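Alanine racemase (Enterococcus faecalis, PDB 3E6E) belongs to the alanine racemase family, two-domain proteins with an N-terminal TIM barrel and a beta-rich C-terminal domain, here assembled as a dimer. Local coordinates at residues C306-R311 with C317-A322; A107-L112 with V152-S157; A92-L97 with L116-P121; S171-I176 with L211-V216; E263-G266 with T270-T273. The protein carries 1 engineered substitution. All coordinates share one frame; numbering follows the deposited sequence.

Contact 1 (C306-R311 with C317-A322)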
# COMPACT_ATOMS: atom_id res chain seq x y z
N CYS A 306 -21.54 8.89 7.64
CA CYS A 306 -21.50 9.64 6.39
C CYS A 306 -21.06 8.74 5.24
O CYS A 306 -19.98 8.16 5.27
CB CYS A 306 -20.53 10.82 6.50
SG CYS A 306 -20.96 12.01 7.78
N GLU A 307 -21.91 8.65 4.23
CA GLU A 307 -21.65 7.81 3.08
C GLU A 307 -20.66 8.40 2.09
O GLU A 307 -20.73 9.58 1.76
CB GLU A 307 -22.95 7.50 2.35
CG GLU A 307 -22.78 6.63 1.14
CD GLU A 307 -24.07 6.47 0.36
OE1 GLU A 307 -25.12 6.23 0.98
OE2 GLU A 307 -24.02 6.57 -0.88
N ILE A 308 -19.73 7.58 1.64
CA ILE A 308 -18.75 8.01 0.66
C ILE A 308 -19.48 8.00 -0.69
O ILE A 308 -19.96 6.97 -1.14
CB ILE A 308 -17.54 7.07 0.64
CG1 ILE A 308 -16.73 7.28 1.93
CG2 ILE A 308 -16.69 7.31 -0.59
CD1 ILE A 308 -15.44 6.47 2.04
N VAL A 309 -19.58 9.17 -1.32
CA VAL A 309 -20.27 9.25 -2.59
C VAL A 309 -19.30 9.59 -3.70
O VAL A 309 -18.30 10.26 -3.46
CB VAL A 309 -21.43 10.28 -2.54
CG1 VAL A 309 -22.43 9.87 -1.46
CG2 VAL A 309 -20.89 11.69 -2.28
N GLY A 310 -19.59 9.12 -4.90
CA GLY A 310 -18.67 9.36 -6.00
C GLY A 310 -17.46 8.45 -5.87
O GLY A 310 -17.31 7.72 -4.88
N ARG A 311 -16.60 8.46 -6.87
CA ARG A 311 -15.41 7.62 -6.81
C ARG A 311 -14.40 8.16 -5.83
O ARG A 311 -14.28 9.38 -5.63
CB ARG A 311 -14.77 7.50 -8.19
CG ARG A 311 -15.52 6.57 -9.12
CD ARG A 311 -15.18 5.10 -8.84
NE ARG A 311 -15.70 4.22 -9.89
CZ ARG A 311 -16.96 3.80 -9.98
NH1 ARG A 311 -17.86 4.17 -9.08
NH2 ARG A 311 -17.32 3.04 -11.00
N CYS A 317 -11.55 11.91 -1.08
CA CYS A 317 -12.86 11.38 -1.39
C CYS A 317 -13.94 12.25 -0.77
O CYS A 317 -13.73 12.90 0.26
CB CYS A 317 -12.98 9.92 -0.92
SG CYS A 317 -12.76 9.60 0.84
N MET A 318 -15.10 12.29 -1.41
CA MET A 318 -16.18 13.11 -0.90
C MET A 318 -17.29 12.29 -0.26
O MET A 318 -17.67 11.22 -0.76
CB MET A 318 -16.77 14.00 -2.00
CG MET A 318 -16.27 13.71 -3.39
SD MET A 318 -14.57 14.21 -3.66
CE MET A 318 -13.87 12.67 -4.14
N ILE A 319 -17.80 12.82 0.85
CA ILE A 319 -18.85 12.17 1.62
C ILE A 319 -20.09 13.05 1.76
O ILE A 319 -20.02 14.28 1.66
CB ILE A 319 -18.35 11.81 3.03
CG1 ILE A 319 -18.03 13.09 3.81
CG2 ILE A 319 -17.11 10.93 2.94
CD1 ILE A 319 -17.39 12.85 5.15
N ARG A 320 -21.22 12.40 2.02
CA ARG A 320 -22.50 13.07 2.18
C ARG A 320 -22.76 13.36 3.64
O ARG A 320 -23.07 12.46 4.42
CB ARG A 320 -23.61 12.19 1.59
CG ARG A 320 -24.99 12.39 2.18
CD ARG A 320 -25.60 11.02 2.47
NE ARG A 320 -26.67 10.64 1.56
CZ ARG A 320 -26.64 10.79 0.24
NH1 ARG A 320 -25.58 11.32 -0.35
NH2 ARG A 320 -27.67 10.39 -0.50
N LEU A 321 -22.63 14.63 4.00
CA LEU A 321 -22.85 15.08 5.37
C LEU A 321 -24.33 15.33 5.59
O LEU A 321 -24.97 16.04 4.82
CB LEU A 321 -22.06 16.37 5.61
CG LEU A 321 -20.54 16.21 5.53
CD1 LEU A 321 -19.85 17.57 5.57
CD2 LEU A 321 -20.11 15.33 6.69
N ALA A 322 -24.87 14.74 6.65
CA ALA A 322 -26.29 14.90 6.97
C ALA A 322 -26.50 16.00 8.00
O ALA A 322 -26.99 15.75 9.10
CB ALA A 322 -26.86 13.58 7.47
O HOH W 1 -15.76 10.14 -3.03
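Ile308 and Ile319 meet in an antiparallel beta hairpin of the C-terminal domain, made by strands 304-309 and 317-321. Theirs is a non-hydrogen-bonded pair, with Ile308 CG1 lying 3.8 Å from Ile319 CG2. Backbone bonds tie the strands on both flanks: Arg320 N donates to Glu307 O at 2.9 Å, and Val309 N to Met318 O at 2.9 Å. With chi1 of 65°, Ile319 swings CG1 between its own backbone N and carbonyl carbon, which brings CD1 to within 4.0 Å of Cys306 CB. Cys306 SG touches Leu321 CD2 at 3.6 Å. On the other face, Val309 CG1 sits 3.6 Å from Arg320 NH1, the two side chains crossing at about a right angle; the guanidinium is held by a hydrogen bond to Tyr271 OH. Past Val309 the strands part: water 1 accepts from Met318 N at 2.8 Å and is hydrogen-bonded to Val309 O at 2.6 Å, an oxygen that faces another acceptor, Met318 O, and cannot bond it. Met318 also packs on Arg139 of the second subunit. This is a beta hairpin whose strands are bridged by a water at the loop end, in the mixed sheet of the family's C-terminal domain.

Contact 2 (A107-L112 with V152-S157)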
# COMPACT_ATOMS: atom_id res chain seq x y z
N ALA A 107 14.16 -24.94 4.52
CA ALA A 107 13.19 -25.90 4.01
C ALA A 107 13.73 -26.88 2.98
O ALA A 107 12.96 -27.52 2.26
CB ALA A 107 12.00 -25.15 3.44
N THR A 108 15.05 -27.01 2.90
CA THR A 108 15.65 -27.95 1.96
C THR A 108 17.04 -28.40 2.41
O THR A 108 17.73 -27.70 3.14
CB THR A 108 15.76 -27.35 0.55
OG1 THR A 108 16.19 -25.99 0.64
CG2 THR A 108 14.42 -27.44 -0.17
N GLN A 109 17.43 -29.58 1.96
CA GLN A 109 18.73 -30.16 2.30
C GLN A 109 19.79 -29.42 1.52
O GLN A 109 20.83 -29.05 2.06
CB GLN A 109 18.75 -31.65 1.93
CG GLN A 109 19.99 -32.43 2.36
CD GLN A 109 20.17 -32.48 3.86
OE1 GLN A 109 19.26 -32.89 4.60
NE2 GLN A 109 21.34 -32.06 4.33
N GLU A 110 19.51 -29.19 0.24
CA GLU A 110 20.43 -28.48 -0.62
C GLU A 110 21.00 -27.23 0.05
O GLU A 110 22.23 -27.07 0.15
CB GLU A 110 19.74 -28.12 -1.95
CG GLU A 110 18.21 -28.02 -1.91
CD GLU A 110 17.49 -29.37 -2.05
OE1 GLU A 110 17.28 -30.07 -1.03
OE2 GLU A 110 17.12 -29.73 -3.19
N TRP A 111 20.11 -26.36 0.53
CA TRP A 111 20.50 -25.11 1.20
C TRP A 111 21.50 -25.35 2.33
O TRP A 111 22.59 -24.78 2.35
CB TRP A 111 19.26 -24.40 1.77
CG TRP A 111 19.48 -22.95 2.19
CD1 TRP A 111 19.35 -21.84 1.41
CD2 TRP A 111 19.86 -22.47 3.50
NE1 TRP A 111 19.62 -20.70 2.14
CE2 TRP A 111 19.93 -21.06 3.42
CE3 TRP A 111 20.13 -23.09 4.72
CZ2 TRP A 111 20.28 -20.26 4.52
CZ3 TRP A 111 20.47 -22.30 5.82
CH2 TRP A 111 20.54 -20.89 5.71
N LEU A 112 21.09 -26.18 3.29
CA LEU A 112 21.91 -26.51 4.45
C LEU A 112 23.36 -26.87 4.12
O LEU A 112 24.30 -26.28 4.65
CB LEU A 112 21.26 -27.66 5.23
CG LEU A 112 20.17 -27.32 6.24
CD1 LEU A 112 19.47 -28.59 6.68
CD2 LEU A 112 20.80 -26.60 7.42
N VAL A 152 17.70 -33.02 10.03
CA VAL A 152 18.08 -32.93 11.42
C VAL A 152 19.44 -33.58 11.71
O VAL A 152 20.37 -32.91 12.18
CB VAL A 152 16.99 -33.58 12.29
CG1 VAL A 152 17.42 -33.60 13.75
CG2 VAL A 152 15.69 -32.81 12.15
N ARG A 153 19.57 -34.87 11.41
CA ARG A 153 20.81 -35.59 11.66
C ARG A 153 21.99 -34.88 11.03
O ARG A 153 23.13 -35.00 11.49
CB ARG A 153 20.71 -37.02 11.12
CG ARG A 153 21.63 -38.01 11.81
CD ARG A 153 21.26 -39.43 11.45
NE ARG A 153 21.48 -39.70 10.03
CZ ARG A 153 22.68 -39.69 9.45
NH1 ARG A 153 23.78 -39.42 10.16
NH2 ARG A 153 22.79 -39.95 8.15
N PHE A 154 21.72 -34.12 9.98
CA PHE A 154 22.79 -33.40 9.31
C PHE A 154 23.16 -32.19 10.12
O PHE A 154 24.33 -31.97 10.43
CB PHE A 154 22.33 -32.99 7.91
CG PHE A 154 23.39 -32.29 7.11
CD1 PHE A 154 23.67 -30.95 7.32
CD2 PHE A 154 24.12 -32.99 6.15
CE1 PHE A 154 24.66 -30.30 6.58
CE2 PHE A 154 25.12 -32.35 5.41
CZ PHE A 154 25.39 -31.01 5.62
N VAL A 155 22.17 -31.39 10.48
CA VAL A 155 22.40 -30.18 11.25
C VAL A 155 23.08 -30.46 12.58
O VAL A 155 24.01 -29.76 12.96
CB VAL A 155 21.09 -29.44 11.49
CG1 VAL A 155 21.27 -28.37 12.54
CG2 VAL A 155 20.62 -28.84 10.18
N GLN A 156 22.60 -31.48 13.30
CA GLN A 156 23.19 -31.84 14.59
C GLN A 156 24.63 -32.27 14.38
O GLN A 156 25.43 -32.31 15.32
CB GLN A 156 22.45 -33.02 15.22
CG GLN A 156 21.03 -32.75 15.62
CD GLN A 156 20.41 -33.96 16.27
OE1 GLN A 156 20.36 -35.04 15.67
NE2 GLN A 156 19.95 -33.80 17.51
N SER A 157 24.96 -32.59 13.14
CA SER A 157 26.29 -33.04 12.80
C SER A 157 27.37 -31.97 12.75
O SER A 157 28.35 -32.07 13.48
CB SER A 157 26.29 -33.78 11.45
OG SER A 157 25.57 -35.00 11.51
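Gln109 and Leu112 on helix 109-117 pack against Phe154 and Val155 on helix 145-158, two neighbouring outer helices of the TIM barrel. The first shell holds two separate touches. In one, Gln109 brings the nitrogen end of its amide over a face of the Phe154 ring, with NE2 3.4 Å above the plane and displaced from the centre toward the rim. NE2 is 3.5 Å from Phe154 CG, near the side of the ring that joins CB. Amide and ring planes are 65° apart, so the amide stands up from the ring and does not stack flat on it. In the other, Leu112 and Val155 meet through their methyls, the side chains crossing at about a right angle.

Gln109 gets there by pointing CG away from its own backbone N (chi1 -174°) and then bending at chi2, and the side chain also touches Gln150 and Ala151 of helix 145-158. Further out, His158 meets the Phe154 ring with their planes about 50° apart. Beneath the helices, Leu112 rests on Val106 of strand 103-106 and Val155 on Val129 of strand 129-132, adjacent strands of the barrel, so each side chain rests on the strand that precedes its own helix in the chain. The Leu112 fork takes in a single methyl, Val155 CG2, 3.6 Å from CD2 and 3.7 Å from CD1.

Contact 3 (A92-L97 with L116-P121)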
# COMPACT_ATOMS: atom_id res chain seq x y z
N ALA A 92 23.39 -16.06 -0.01
CA ALA A 92 24.35 -14.98 -0.07
C ALA A 92 24.43 -14.13 1.20
O ALA A 92 25.42 -13.41 1.39
CB ALA A 92 24.05 -14.10 -1.28
N TYR A 93 23.43 -14.21 2.08
CA TYR A 93 23.44 -13.40 3.30
C TYR A 93 23.67 -14.17 4.60
O TYR A 93 23.38 -13.65 5.69
CB TYR A 93 22.13 -12.60 3.40
CG TYR A 93 21.77 -11.87 2.13
CD1 TYR A 93 20.59 -12.18 1.43
CD2 TYR A 93 22.62 -10.91 1.58
CE1 TYR A 93 20.28 -11.55 0.23
CE2 TYR A 93 22.32 -10.28 0.37
CZ TYR A 93 21.14 -10.60 -0.30
OH TYR A 93 20.85 -10.00 -1.49
N VAL A 94 24.19 -15.38 4.50
CA VAL A 94 24.47 -16.19 5.69
C VAL A 94 25.38 -15.43 6.65
O VAL A 94 25.17 -15.45 7.87
CB VAL A 94 25.13 -17.53 5.31
CG1 VAL A 94 25.26 -18.40 6.55
CG2 VAL A 94 24.31 -18.24 4.27
N PRO A 95 26.42 -14.75 6.12
CA PRO A 95 27.32 -13.99 6.99
C PRO A 95 26.62 -12.89 7.77
O PRO A 95 27.02 -12.57 8.89
CB PRO A 95 28.40 -13.47 6.02
CG PRO A 95 27.73 -13.46 4.71
CD PRO A 95 26.90 -14.72 4.73
N LEU A 96 25.56 -12.31 7.21
CA LEU A 96 24.84 -11.28 7.95
C LEU A 96 24.08 -11.99 9.06
O LEU A 96 23.98 -11.49 10.18
CB LEU A 96 23.88 -10.51 7.04
CG LEU A 96 24.45 -9.69 5.88
CD1 LEU A 96 23.32 -8.92 5.22
CD2 LEU A 96 25.52 -8.73 6.36
N LEU A 97 23.53 -13.17 8.74
CA LEU A 97 22.80 -13.96 9.72
C LEU A 97 23.67 -14.11 10.98
O LEU A 97 23.20 -13.92 12.11
CB LEU A 97 22.49 -15.34 9.14
CG LEU A 97 21.59 -15.30 7.91
CD1 LEU A 97 21.44 -16.68 7.31
CD2 LEU A 97 20.23 -14.76 8.32
N LEU A 116 26.74 -24.49 4.84
CA LEU A 116 27.86 -25.10 5.55
C LEU A 116 29.18 -24.65 4.93
O LEU A 116 30.15 -24.36 5.63
CB LEU A 116 27.72 -26.62 5.51
CG LEU A 116 28.75 -27.53 6.19
CD1 LEU A 116 30.02 -27.59 5.35
CD2 LEU A 116 29.04 -27.03 7.59
N GLN A 117 29.21 -24.59 3.60
CA GLN A 117 30.39 -24.16 2.88
C GLN A 117 30.93 -22.88 3.49
O GLN A 117 32.06 -22.84 3.98
CB GLN A 117 30.05 -23.89 1.41
CG GLN A 117 29.60 -25.10 0.63
CD GLN A 117 30.74 -25.76 -0.11
OE1 GLN A 117 31.75 -26.14 0.49
NE2 GLN A 117 30.60 -25.89 -1.43
N GLN A 118 30.12 -21.82 3.46
CA GLN A 118 30.53 -20.53 3.98
C GLN A 118 30.58 -20.38 5.49
O GLN A 118 30.78 -19.27 6.00
CB GLN A 118 29.67 -19.41 3.38
CG GLN A 118 28.16 -19.66 3.41
CD GLN A 118 27.38 -18.62 2.62
OE1 GLN A 118 27.35 -17.43 2.97
NE2 GLN A 118 26.74 -19.06 1.53
N LEU A 119 30.42 -21.48 6.21
CA LEU A 119 30.47 -21.45 7.67
C LEU A 119 31.81 -21.97 8.17
O LEU A 119 32.30 -23.01 7.72
CB LEU A 119 29.34 -22.30 8.25
CG LEU A 119 27.93 -21.78 8.01
CD1 LEU A 119 26.93 -22.76 8.62
CD2 LEU A 119 27.76 -20.40 8.63
N THR A 120 32.40 -21.23 9.10
CA THR A 120 33.69 -21.59 9.67
C THR A 120 33.52 -22.58 10.81
O THR A 120 32.81 -22.32 11.77
CB THR A 120 34.43 -20.35 10.22
OG1 THR A 120 34.79 -19.49 9.14
CG2 THR A 120 35.68 -20.78 10.98
N PRO A 121 34.20 -23.74 10.71
CA PRO A 121 34.16 -24.82 11.70
C PRO A 121 33.89 -24.36 13.13
O PRO A 121 32.92 -24.78 13.75
CB PRO A 121 35.53 -25.47 11.55
CG PRO A 121 35.74 -25.38 10.08
CD PRO A 121 35.31 -23.96 9.76
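Val94 and Gln118 cross obliquely where the first turn of helix 94-99 meets the chain leaving helix 109-117, on the outside of the TIM barrel. Gln118 reaches over with its terminal amide, laying it against the branched side chain of Val94. The carbonyl end leads: OE1 comes to 3.2 Å from Val94 CB, while the amide carbon CD lies 3.5 Å from Val94 CG2. Pro95 meets the same oxygen from its ring, its side chain standing at about a right angle to that of Gln118. The direction is set at the start of the glutamine, where chi1 of 48° holds CG between backbone N and carbonyl carbon; beyond that the chain runs extended, which carries the amide across to Val94. Its nitrogen end is held by a weak hydrogen bond from NE2 to Leu91 O, just ahead of the helix, which is consistent with the oxygen end being the one turned to Val94 and Pro95.

Leu119 adds an apolar touch from a different direction. It meets Val94 at about a right angle, CD2 to CG1 at 3.8 Å, and it also packs on Glu160 and Phe161. Its backbone N bonds Leu116 O, three residues back. Tyr93, just before helix 94-99, stacks on His6 of the second subunit. Gln118 OE1 thus rests on carbon atoms on this side, 3.3 Å from Pro95 CD.

Contact 4 (S171-I176 with L211-V216)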
# COMPACT_ATOMS: atom_id res chain seq x y z
N SER A 171 -3.00 -24.00 7.82
CA SER A 171 -3.67 -23.24 6.79
C SER A 171 -5.16 -23.10 7.04
O SER A 171 -5.82 -22.29 6.40
CB SER A 171 -3.46 -23.88 5.42
OG SER A 171 -4.13 -25.13 5.32
N THR A 172 -5.69 -23.88 7.98
CA THR A 172 -7.11 -23.86 8.30
C THR A 172 -7.43 -23.76 9.78
O THR A 172 -8.53 -24.10 10.20
CB THR A 172 -7.81 -25.14 7.78
OG1 THR A 172 -7.16 -26.29 8.33
CG2 THR A 172 -7.75 -25.21 6.27
N ALA A 173 -6.48 -23.28 10.58
CA ALA A 173 -6.68 -23.17 12.02
C ALA A 173 -7.80 -22.24 12.44
O ALA A 173 -8.35 -22.38 13.52
CB ALA A 173 -5.39 -22.74 12.69
N ASP A 174 -8.15 -21.28 11.59
CA ASP A 174 -9.21 -20.34 11.93
C ASP A 174 -10.55 -20.79 11.36
O ASP A 174 -11.52 -20.03 11.38
CB ASP A 174 -8.88 -18.94 11.43
CG ASP A 174 -8.90 -18.84 9.92
OD1 ASP A 174 -8.23 -19.66 9.24
OD2 ASP A 174 -9.58 -17.94 9.40
N GLU A 175 -10.60 -22.01 10.85
CA GLU A 175 -11.83 -22.54 10.26
C GLU A 175 -12.64 -23.35 11.27
O GLU A 175 -12.08 -24.02 12.13
CB GLU A 175 -11.48 -23.41 9.05
CG GLU A 175 -12.41 -23.26 7.85
CD GLU A 175 -12.09 -22.03 7.01
OE1 GLU A 175 -10.90 -21.83 6.66
OE2 GLU A 175 -13.03 -21.28 6.68
N ILE A 176 -13.96 -23.29 11.16
CA ILE A 176 -14.85 -24.01 12.07
C ILE A 176 -14.59 -25.50 11.94
O ILE A 176 -14.46 -26.21 12.94
CB ILE A 176 -16.32 -23.75 11.73
CG1 ILE A 176 -16.63 -22.25 11.88
CG2 ILE A 176 -17.22 -24.59 12.62
CD1 ILE A 176 -18.02 -21.86 11.41
N LEU A 211 -5.74 -19.52 19.87
CA LEU A 211 -7.04 -19.20 20.41
C LEU A 211 -7.96 -20.41 20.48
O LEU A 211 -8.41 -20.80 21.56
CB LEU A 211 -7.68 -18.09 19.58
CG LEU A 211 -6.96 -16.73 19.64
CD1 LEU A 211 -7.53 -15.81 18.60
CD2 LEU A 211 -7.11 -16.13 21.03
N TRP A 212 -8.20 -21.04 19.33
CA TRP A 212 -9.12 -22.18 19.25
C TRP A 212 -8.59 -23.61 19.37
O TRP A 212 -9.38 -24.55 19.54
CB TRP A 212 -9.94 -22.04 17.97
CG TRP A 212 -10.68 -20.73 17.91
CD1 TRP A 212 -11.74 -20.36 18.69
CD2 TRP A 212 -10.37 -19.61 17.09
NE1 TRP A 212 -12.11 -19.06 18.40
CE2 TRP A 212 -11.28 -18.58 17.42
CE3 TRP A 212 -9.41 -19.37 16.10
CZ2 TRP A 212 -11.26 -17.33 16.80
CZ3 TRP A 212 -9.39 -18.12 15.48
CH2 TRP A 212 -10.31 -17.12 15.84
N HIS A 213 -7.28 -23.80 19.30
CA HIS A 213 -6.69 -25.14 19.41
C HIS A 213 -5.56 -25.08 20.44
O HIS A 213 -4.44 -25.53 20.18
CB HIS A 213 -6.12 -25.58 18.07
CG HIS A 213 -7.15 -25.83 17.02
ND1 HIS A 213 -7.26 -25.07 15.88
CD2 HIS A 213 -8.08 -26.81 16.91
CE1 HIS A 213 -8.21 -25.56 15.10
NE2 HIS A 213 -8.72 -26.62 15.70
N PRO A 214 -5.84 -24.55 21.63
CA PRO A 214 -4.86 -24.41 22.70
C PRO A 214 -4.16 -25.69 23.18
O PRO A 214 -3.14 -25.60 23.86
CB PRO A 214 -5.66 -23.74 23.81
CG PRO A 214 -7.00 -24.35 23.64
CD PRO A 214 -7.20 -24.29 22.15
N ASP A 215 -4.70 -26.86 22.83
CA ASP A 215 -4.10 -28.12 23.26
C ASP A 215 -3.06 -28.75 22.29
O ASP A 215 -2.32 -29.66 22.68
CB ASP A 215 -5.20 -29.15 23.60
CG ASP A 215 -6.00 -28.77 24.85
OD1 ASP A 215 -5.40 -28.33 25.85
OD2 ASP A 215 -7.24 -28.92 24.84
N VAL A 216 -2.98 -28.25 21.06
CA VAL A 216 -2.00 -28.79 20.10
C VAL A 216 -0.61 -28.73 20.73
O VAL A 216 -0.29 -27.77 21.44
CB VAL A 216 -1.97 -27.96 18.80
CG1 VAL A 216 -1.11 -26.72 19.00
CG2 VAL A 216 -1.42 -28.79 17.65
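Ala173 and Asp174, the middle residues of a type I beta turn closed by Glu175 N to Thr172 O at 3.0 Å, pack against Trp212 and His213 where helix 207-212 ends and a second type I turn, from His213 to Val216, begins. Both pieces belong to the TIM barrel domain: the first is the loop between strand 165-167 and helix 179-193, the second holds the end of short helix 207-212, whose first residue, Ser207, lines the pocket of a bound DCS.

A backbone oxygen does much of the touching. Ala173 O comes to the edge of the His213 imidazole, near its plane, 3.6 Å from CE1. The same oxygen lies 4.1 Å from Trp212 CE3, approaching that ring obliquely, so the two aromatic side chains meet one carbonyl between them. Asp174 adds its CB, which is 4.2 Å from Trp212 CZ3. Its carboxylate does not go to the indole: with chi1 at 68°, CG is tucked between backbone N and carbonyl carbon, and OD2 makes a salt bridge with Lys236, which Glu175 shares.

The aromatic rings have their own supports. His213 stacks on Phe181 of helix 179-193, while Trp212 NE1 bonds Ala238 O, which limits rotation of the indole. The Asp174 side chain lies about 7 Å from a bound DCS, and Ser171, earlier in the loop, makes backbone hydrogen bonds to the second subunit. Trp212 is also lined from within its own helix end, with Leu211 CB 4.0 Å above the indole plane, over the ring centre.

Contact 5 (E263-G266 with T270-T273)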
# COMPACT_ATOMS: atom_id res chain seq x y z
N GLU A 263 -26.44 17.30 -9.35
CA GLU A 263 -25.03 17.56 -9.61
C GLU A 263 -24.18 16.29 -9.48
O GLU A 263 -24.34 15.51 -8.54
CB GLU A 263 -24.50 18.63 -8.65
CG GLU A 263 -25.04 20.03 -8.91
CD GLU A 263 -24.52 20.64 -10.21
OE1 GLU A 263 -23.30 20.85 -10.32
OE2 GLU A 263 -25.34 20.90 -11.12
N GLY A 264 -23.27 16.09 -10.43
CA GLY A 264 -22.41 14.92 -10.39
C GLY A 264 -21.18 15.11 -9.53
O GLY A 264 -20.64 16.22 -9.42
N ILE A 265 -20.73 14.03 -8.90
CA ILE A 265 -19.55 14.09 -8.05
C ILE A 265 -18.57 12.97 -8.41
O ILE A 265 -18.98 11.87 -8.76
CB ILE A 265 -19.92 13.98 -6.57
CG1 ILE A 265 -20.85 15.11 -6.19
CG2 ILE A 265 -18.67 14.05 -5.72
CD1 ILE A 265 -21.34 15.06 -4.77
N GLY A 266 -17.28 13.28 -8.32
CA GLY A 266 -16.27 12.30 -8.60
C GLY A 266 -16.18 11.84 -10.04
O GLY A 266 -17.09 12.06 -10.83
N THR A 270 -20.32 8.92 -11.47
CA THR A 270 -21.05 7.78 -10.93
C THR A 270 -22.01 8.16 -9.80
O THR A 270 -22.68 7.30 -9.23
CB THR A 270 -20.08 6.71 -10.39
OG1 THR A 270 -19.65 7.09 -9.08
CG2 THR A 270 -18.87 6.57 -11.30
N TYR A 271 -22.07 9.43 -9.46
CA TYR A 271 -23.00 9.86 -8.43
C TYR A 271 -23.57 11.25 -8.73
O TYR A 271 -22.85 12.14 -9.20
CB TYR A 271 -22.33 9.87 -7.07
CG TYR A 271 -23.24 10.38 -5.98
CD1 TYR A 271 -24.13 9.53 -5.33
CD2 TYR A 271 -23.24 11.73 -5.61
CE1 TYR A 271 -24.98 9.99 -4.33
CE2 TYR A 271 -24.10 12.21 -4.61
CZ TYR A 271 -24.97 11.33 -3.98
OH TYR A 271 -25.82 11.78 -2.99
N VAL A 272 -24.86 11.43 -8.48
CA VAL A 272 -25.50 12.72 -8.68
C VAL A 272 -26.46 12.97 -7.53
O VAL A 272 -27.20 12.07 -7.11
CB VAL A 272 -26.29 12.80 -10.01
CG1 VAL A 272 -25.45 12.29 -11.15
CG2 VAL A 272 -27.58 12.01 -9.91
N THR A 273 -26.42 14.18 -7.00
CA THR A 273 -27.28 14.58 -5.91
C THR A 273 -28.72 14.31 -6.33
O THR A 273 -29.16 14.77 -7.38
CB THR A 273 -27.14 16.05 -5.64
OG1 THR A 273 -27.47 16.77 -6.83
CG2 THR A 273 -25.71 16.38 -5.26
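Glu263 and Thr273 grip each other at the open end of a short, weakly bonded antiparallel beta hairpin, strands 264-265 and 271-272 of the C-terminal domain. Hydrogen bonds come first. Glu263 N donates to the hydroxyl OG1 of Thr273 at 2.8 Å, nearly straight at 174°, and Thr273 N returns a bond to Glu263 O at 2.9 Å. Chi1 of 58° puts that hydroxyl between the threonine's own backbone N and carbonyl carbon, and it is also hydrogen-bonded to Ala260 O. Nearer the turn, Ile265 N donates to Tyr271 O at 2.9 Å.

Weaker CA-H...O contacts fill in between. Val272 CA approaches Glu263 O at 3.0 Å, and Gly264 CA approaches Tyr271 O at 3.1 Å, so each of these two carbonyls receives both an N-H and a CA-H.

The apolar side-chain pair is on one face, where Ile265 and Tyr271 lie side by side, pointing the same way. Ile265 CD1 comes up to the edge of the phenol ring, 3.9 Å from CD2. The phenol OH is bound by Glu277 and Arg320.

Charge leads outward: Glu263 OE1 makes a salt bridge with Arg187 of the second subunit, and Gly266 makes backbone hydrogen bonds to the same subunit. The chemistry implies a small hairpin whose shape is held by backbone and hydroxyl bonds, while its charged Glu263 side chain bonds across to the second subunit.

From the N terminus, contact 3 opens first, at residues 92-97, and contact 2 opens at 107-112 before contact 3 closes at 116-121; contact 2 then closes at 152-157, so the two cross, sharing helix 109-117 on the outer side of the barrel. Contact 4 follows in series, joining the loop after strand 165-167 to the end of helix 207-212. The chain then enters the C-terminal domain, where contacts 5 and 1 each close a short hairpin, one after the other. These two hairpins touch, with Met318 CG 3.4 Å from Ile265 CG2. Contacts 1 and 2, in different domains, have centres about 58 Å apart.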